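Local coordinates for sensor protein (Bacteroides thetaiotaomicron, PDB 2X7X) that binds beta-D-fructose through this periplasmic domain and, as a hybrid two-component sensor, probably passes the signal on by histidine phosphorylation to control transcription, at residues Arg42-Asp47 with Ala52-Tyr57; Pro78-Ala83 with Val90-Arg95. One frame throughout, in Å; residues are numbered along the deposited sequence.

Contact 1 (Arg42-Asp47 with Ala52-Tyr57)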
loop_
_atom_site.group_PDB
_atom_site.type_symbol
_atom_site.label_atom_id
_atom_site.label_comp_id
_atom_site.label_asym_id
_atom_site.label_seq_id
_atom_site.Cartn_x
_atom_site.Cartn_y
_atom_site.Cartn_z
ATOM N N ARG A 42 11.344 18.180 -20.169
ATOM C CA ARG A 42 11.709 19.557 -19.784
ATOM C C ARG A 42 10.694 20.157 -18.808
ATOM O O ARG A 42 9.487 19.920 -18.928
ATOM C CB ARG A 42 11.796 20.459 -21.023
ATOM C CG ARG A 42 12.796 19.991 -22.081
ATOM C CD ARG A 42 12.601 20.694 -23.424
ATOM N NE ARG A 42 12.960 22.116 -23.393
ATOM C CZ ARG A 42 14.200 22.589 -23.513
ATOM N NH1 ARG A 42 15.228 21.754 -23.670
ATOM N NH2 ARG A 42 14.411 23.901 -23.472
ATOM N N SER A 43 11.183 20.936 -17.850
ATOM C CA SER A 43 10.316 21.620 -16.904
ATOM C C SER A 43 10.180 23.083 -17.297
ATOM O O SER A 43 11.133 23.702 -17.753
ATOM C CB SER A 43 10.854 21.494 -15.468
ATOM O OG SER A 43 10.222 22.425 -14.588
ATOM N N ALA A 44 8.988 23.629 -17.105
ATOM C CA ALA A 44 8.713 25.022 -17.409
ATOM C C ALA A 44 8.939 25.931 -16.210
ATOM O O ALA A 44 8.822 27.149 -16.328
ATOM C CB ALA A 44 7.295 25.164 -17.911
ATOM N N GLY A 45 9.245 25.346 -15.053
ATOM C CA GLY A 45 9.368 26.115 -13.810
ATOM C C GLY A 45 8.231 27.107 -13.608
ATOM O O GLY A 45 8.471 28.266 -13.286
ATOM N N ASP A 46 6.997 26.649 -13.840
ATOM C CA ASP A 46 5.761 27.384 -13.510
ATOM C C ASP A 46 5.528 28.666 -14.316
ATOM O O ASP A 46 4.794 29.562 -13.879
ATOM C CB ASP A 46 5.673 27.646 -11.999
ATOM C CG ASP A 46 5.930 26.386 -11.176
ATOM O OD1 ASP A 46 5.116 25.437 -11.259
ATOM O OD2 ASP A 46 6.960 26.330 -10.462
ATOM N N ASP A 47 6.127 28.709 -15.509
ATOM C CA ASP A 47 6.138 29.888 -16.387
ATOM C C ASP A 47 5.608 29.556 -17.797
ATOM O O ASP A 47 6.137 28.677 -18.489
ATOM C CB ASP A 47 7.562 30.478 -16.458
ATOM C CG ASP A 47 7.627 31.785 -17.249
ATOM O OD1 ASP A 47 7.397 32.866 -16.653
ATOM O OD2 ASP A 47 7.911 31.730 -18.472
ATOM N N ALA A 52 5.816 27.400 -23.573
ATOM C CA ALA A 52 5.757 27.631 -25.026
ATOM C C ALA A 52 7.103 27.268 -25.666
ATOM O O ALA A 52 7.163 26.433 -26.581
ATOM C CB ALA A 52 5.367 29.079 -25.348
ATOM N N GLU A 53 8.181 27.859 -25.146
ATOM C CA GLU A 53 9.538 27.548 -25.595
ATOM C C GLU A 53 9.798 26.038 -25.652
ATOM O O GLU A 53 10.332 25.536 -26.643
ATOM C CB GLU A 53 10.578 28.271 -24.736
ATOM C CG GLU A 53 10.440 29.796 -24.795
ATOM C CD GLU A 53 11.603 30.543 -24.145
ATOM O OE1 GLU A 53 12.779 30.182 -24.411
ATOM O OE2 GLU A 53 11.336 31.505 -23.379
ATOM N N ASP A 54 9.396 25.314 -24.613
ATOM C CA ASP A 54 9.556 23.863 -24.596
ATOM C C ASP A 54 8.703 23.174 -25.670
ATOM O O ASP A 54 9.165 22.239 -26.327
ATOM C CB ASP A 54 9.268 23.285 -23.203
ATOM C CG ASP A 54 10.194 23.853 -22.118
ATOM O OD1 ASP A 54 11.417 23.974 -22.346
ATOM O OD2 ASP A 54 9.697 24.177 -21.024
ATOM N N VAL A 55 7.473 23.640 -25.871
ATOM C CA VAL A 55 6.634 23.059 -26.926
ATOM C C VAL A 55 7.199 23.374 -28.320
ATOM O O VAL A 55 7.320 22.478 -29.156
ATOM C CB VAL A 55 5.128 23.448 -26.802
ATOM C CG1 VAL A 55 4.304 22.801 -27.914
ATOM C CG2 VAL A 55 4.579 23.020 -25.463
ATOM N N HIS A 56 7.573 24.632 -28.555
ATOM C CA HIS A 56 8.208 25.011 -29.826
ATOM C C HIS A 56 9.469 24.190 -30.098
ATOM O O HIS A 56 9.676 23.738 -31.227
ATOM C CB HIS A 56 8.498 26.518 -29.903
ATOM C CG HIS A 56 7.268 27.369 -30.012
ATOM N ND1 HIS A 56 7.221 28.669 -29.553
ATOM C CD2 HIS A 56 6.038 27.103 -30.513
ATOM C CE1 HIS A 56 6.017 29.172 -29.776
ATOM N NE2 HIS A 56 5.280 28.241 -30.357
ATOM N N TYR A 57 10.283 23.983 -29.058
ATOM C CA TYR A 57 11.477 23.133 -29.121
ATOM C C TYR A 57 11.159 21.707 -29.585
ATOM O O TYR A 57 11.831 21.160 -30.466
ATOM C CB TYR A 57 12.169 23.101 -27.754
ATOM C CG TYR A 57 13.380 22.193 -27.668
ATOM C CD1 TYR A 57 14.674 22.723 -27.621
ATOM C CD2 TYR A 57 13.233 20.803 -27.614
ATOM C CE1 TYR A 57 15.794 21.887 -27.537
ATOM C CE2 TYR A 57 14.339 19.961 -27.537
ATOM C CZ TYR A 57 15.614 20.507 -27.499
ATOM O OH TYR A 57 16.699 19.658 -27.417
#
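Arg42, next to last in strand 38-43, reaches over to helix 48-60 and is gripped there by the carboxylate of Asp54 and by the ring of Tyr57. The salt bridge is carried by one oxygen: NE of Arg42 donates to OD1 of Asp54 at 2.6 Å, with an N-H...O angle of 151°. NH2 of Arg42 adds a weak bond to the same OD1 at 3.2 Å. NE meets this oxygen from above the carboxylate plane, and guanidinium and carboxylate are far from coplanar. A bend about CG-CD (chi3 69°) brings the guanidinium over the Tyr57 ring, on which it lies flat. Their centres are 4.3 Å apart and the planes 10° from parallel. NH1 of Arg42 lies over the ring toward its rim, nearest CE1 at 3.9 Å, so the stack is also a cation-pi contact. Tyrosine suits this place because its broad face receives a flat cation whose edge serves the acid. OD2 of Asp54 lies near Ser43 O and Ala44 CA, van der Waals neighbours rather than hydrogen-bond donors; the small side chain of Ala44 is consistent with so close a carboxylate. The backbone pairs with strand 8-13, Arg42 with Val11 and Gln13, Ala44 with Gln13. OG of Ser43 accepts from Gly45 N at 3.1 Å, an ST turn, and a type I' turn leads to the N-cap, where OD2 of Asp47 receives Lys50 N. Burying Asp54 beside a firmly held arginine probably keeps the acid ionised, so charge pairing and stacking together tie the edge strand to the helix that follows it.

Contact 2 (Pro78-Ala83 with Val90-Arg95); sequences PIVEEA and VILVDR. With FRU (beta-D-fructofuranose), chain E.
Val80 and Ala83, one turn apart on helix 73-85, present their side chains to Val90 at the start of strand 90-93. The valine forks divide the work: CG1 of Val90, anti to its own nitrogen (chi1 178°), meets CG1 of Val80 at 3.8 Å, while CG2 of Val90 rests against CB of Ala83 at 3.9 Å. The short methyl of Ala83 is consistent with the close backbones here, the nearest pair by CA. Val80 also reaches farther along the strand, its CG1 meeting CD2 of Leu92. Past the strand's end the chain turns polar, and fructose O6 donates to OD1 of Asp94 at 2.6 Å. The extended chain of Arg95 brings NE to O6 at 2.9 Å and NH2 to the ring oxygen O5 at 3.3 Å. A leucine in place of Arg95 would probably leave O5 and O6 without these donors and the sugar less firmly held. Asp94 is positioned by Arg20, Ser69 and Tyr245. Helix and strand belong to the beta-alpha-beta unit 65-68, 73-85, 90-93: Ile68 of the neighbouring strand touches Val80 and Leu92, Met59 of helix 48-60 touches Ala83, and helix 249-260 packs on Ile91 from the sheet's other face.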
loop_
_atom_site.group_PDB
_atom_site.type_symbol
_atom_site.label_atom_id
_atom_site.label_comp_id
_atom_site.label_asym_id
_atom_site.label_seq_id
_atom_site.Cartn_x
_atom_site.Cartn_y
_atom_site.Cartn_z
ATOM N N PRO A 78 -3.628 28.185 -27.272
ATOM C CA PRO A 78 -3.112 28.390 -28.638
ATOM C C PRO A 78 -1.888 27.515 -28.947
ATOM O O PRO A 78 -1.812 26.899 -30.024
ATOM C CB PRO A 78 -2.748 29.884 -28.671
ATOM C CG PRO A 78 -2.814 30.363 -27.236
ATOM C CD PRO A 78 -3.762 29.456 -26.533
ATOM N N ILE A 79 -0.971 27.428 -27.987
ATOM C CA ILE A 79 0.263 26.674 -28.166
ATOM C C ILE A 79 0.052 25.166 -28.368
ATOM O O ILE A 79 0.761 24.538 -29.146
ATOM C CB ILE A 79 1.277 26.990 -27.051
ATOM C CG1 ILE A 79 2.062 28.248 -27.411
ATOM C CG2 ILE A 79 2.275 25.849 -26.864
ATOM C CD1 ILE A 79 1.343 29.553 -27.167
ATOM N N VAL A 80 -0.920 24.578 -27.684
ATOM C CA VAL A 80 -1.203 23.160 -27.913
ATOM C C VAL A 80 -1.924 22.956 -29.258
ATOM O O VAL A 80 -1.681 21.962 -29.958
ATOM C CB VAL A 80 -1.957 22.501 -26.715
ATOM C CG1 VAL A 80 -2.481 21.124 -27.069
ATOM C CG2 VAL A 80 -1.041 22.388 -25.525
ATOM N N GLU A 81 -2.797 23.902 -29.618
ATOM C CA GLU A 81 -3.501 23.854 -30.903
ATOM C C GLU A 81 -2.538 23.831 -32.097
ATOM O O GLU A 81 -2.733 23.046 -33.031
ATOM C CB GLU A 81 -4.511 24.991 -31.021
ATOM C CG GLU A 81 -5.843 24.675 -30.348
ATOM C CD GLU A 81 -6.774 25.876 -30.236
ATOM O OE1 GLU A 81 -7.951 25.674 -29.873
ATOM O OE2 GLU A 81 -6.334 27.021 -30.504
ATOM N N GLU A 82 -1.494 24.662 -32.045
ATOM C CA GLU A 82 -0.407 24.614 -33.029
ATOM C C GLU A 82 0.134 23.203 -33.207
ATOM O O GLU A 82 0.084 22.652 -34.311
ATOM C CB GLU A 82 0.741 25.531 -32.637
ATOM C CG GLU A 82 0.404 26.997 -32.657
ATOM C CD GLU A 82 1.587 27.841 -32.249
ATOM O OE1 GLU A 82 1.379 29.000 -31.811
ATOM O OE2 GLU A 82 2.732 27.333 -32.366
ATOM N N ALA A 83 0.638 22.613 -32.126
ATOM C CA ALA A 83 1.145 21.248 -32.190
ATOM C C ALA A 83 0.116 20.291 -32.797
ATOM O O ALA A 83 0.477 19.368 -33.526
ATOM C CB ALA A 83 1.568 20.777 -30.827
ATOM N N VAL A 90 -0.905 14.852 -29.513
ATOM C CA VAL A 90 -0.727 15.496 -28.200
ATOM C C VAL A 90 -1.481 14.763 -27.088
ATOM O O VAL A 90 -2.691 14.510 -27.199
ATOM C CB VAL A 90 -1.221 16.974 -28.207
ATOM C CG1 VAL A 90 -1.068 17.608 -26.811
ATOM C CG2 VAL A 90 -0.505 17.803 -29.292
ATOM N N ILE A 91 -0.769 14.415 -26.019
ATOM C CA ILE A 91 -1.427 13.867 -24.829
ATOM C C ILE A 91 -1.418 14.893 -23.703
ATOM O O ILE A 91 -0.345 15.371 -23.270
ATOM C CB ILE A 91 -0.803 12.554 -24.318
ATOM C CG1 ILE A 91 -0.952 11.435 -25.353
ATOM C CG2 ILE A 91 -1.477 12.139 -23.019
ATOM C CD1 ILE A 91 -0.230 10.148 -24.990
ATOM N N LEU A 92 -2.625 15.224 -23.246
ATOM C CA LEU A 92 -2.788 16.069 -22.085
ATOM C C LEU A 92 -2.797 15.211 -20.834
ATOM O O LEU A 92 -3.580 14.255 -20.727
ATOM C CB LEU A 92 -4.080 16.888 -22.176
ATOM C CG LEU A 92 -4.282 17.820 -23.376
ATOM C CD1 LEU A 92 -5.623 18.469 -23.248
ATOM C CD2 LEU A 92 -3.195 18.880 -23.498
ATOM N N VAL A 93 -1.912 15.552 -19.899
ATOM C CA VAL A 93 -1.891 14.917 -18.586
ATOM C C VAL A 93 -2.242 15.908 -17.482
ATOM O O VAL A 93 -1.740 17.046 -17.480
ATOM C CB VAL A 93 -0.508 14.294 -18.253
ATOM C CG1 VAL A 93 -0.601 13.508 -16.964
ATOM C CG2 VAL A 93 -0.078 13.362 -19.341
ATOM N N ASP A 94 -3.085 15.463 -16.544
ATOM C CA ASP A 94 -3.290 16.163 -15.263
ATOM C C ASP A 94 -3.960 17.542 -15.427
ATOM O O ASP A 94 -5.100 17.719 -15.014
ATOM C CB ASP A 94 -1.967 16.179 -14.442
ATOM C CG ASP A 94 -1.787 17.425 -13.599
ATOM O OD1 ASP A 94 -2.664 17.745 -12.771
ATOM O OD2 ASP A 94 -0.740 18.089 -13.737
ATOM N N ARG A 95 -3.274 18.505 -16.029
ATOM C CA ARG A 95 -3.893 19.793 -16.319
ATOM C C ARG A 95 -4.449 19.809 -17.734
ATOM O O ARG A 95 -3.974 19.070 -18.589
ATOM C CB ARG A 95 -2.900 20.917 -16.126
ATOM C CG ARG A 95 -2.238 20.842 -14.800
ATOM C CD ARG A 95 -1.626 22.148 -14.390
ATOM N NE ARG A 95 -0.934 21.966 -13.118
ATOM C CZ ARG A 95 -0.122 22.854 -12.568
ATOM N NH1 ARG A 95 0.134 24.023 -13.158
ATOM N NH2 ARG A 95 0.446 22.556 -11.422
HETATM C C1 FRU E . 2.695 18.946 -9.026
HETATM C C2 FRU E . 1.463 19.663 -8.505
HETATM C C3 FRU E . 0.719 18.841 -7.457
HETATM C C4 FRU E . -0.731 19.129 -7.795
HETATM C C5 FRU E . -0.676 19.150 -9.317
HETATM C C6 FRU E . -1.805 19.919 -10.000
HETATM O O1 FRU E . 3.535 19.871 -9.711
HETATM O O2 FRU E . 1.861 20.946 -8.008
HETATM O O3 FRU E . 1.084 19.183 -6.112
HETATM O O4 FRU E . -1.631 18.146 -7.272
HETATM O O5 FRU E . 0.553 19.832 -9.584
HETATM O O6 FRU E . -1.703 19.753 -11.428
#

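The two contacts follow one another along the chain, contact 1 closing before contact 2 begins, and their centres lie about 12 Å apart. Both pack a helix against the same six-stranded parallel sheet, contact 1 at its edge strand 38-43 and contact 2 at the inner strand 90-93, with strands 8-13 and 65-68 between them. Their helices, 48-60 and 73-85, are neighbours: Val55 and Ala52 touch Ile79, and His56 makes a weak hydrogen bond to Glu82. Contact 1 does not touch the sugar, the side chain of Ser43 lying about 9 Å from it. Together they attach successive helices to one lobe of the periplasmic binding domain, where strand 90-93 leads into fructose-binding Asp94 and Arg95.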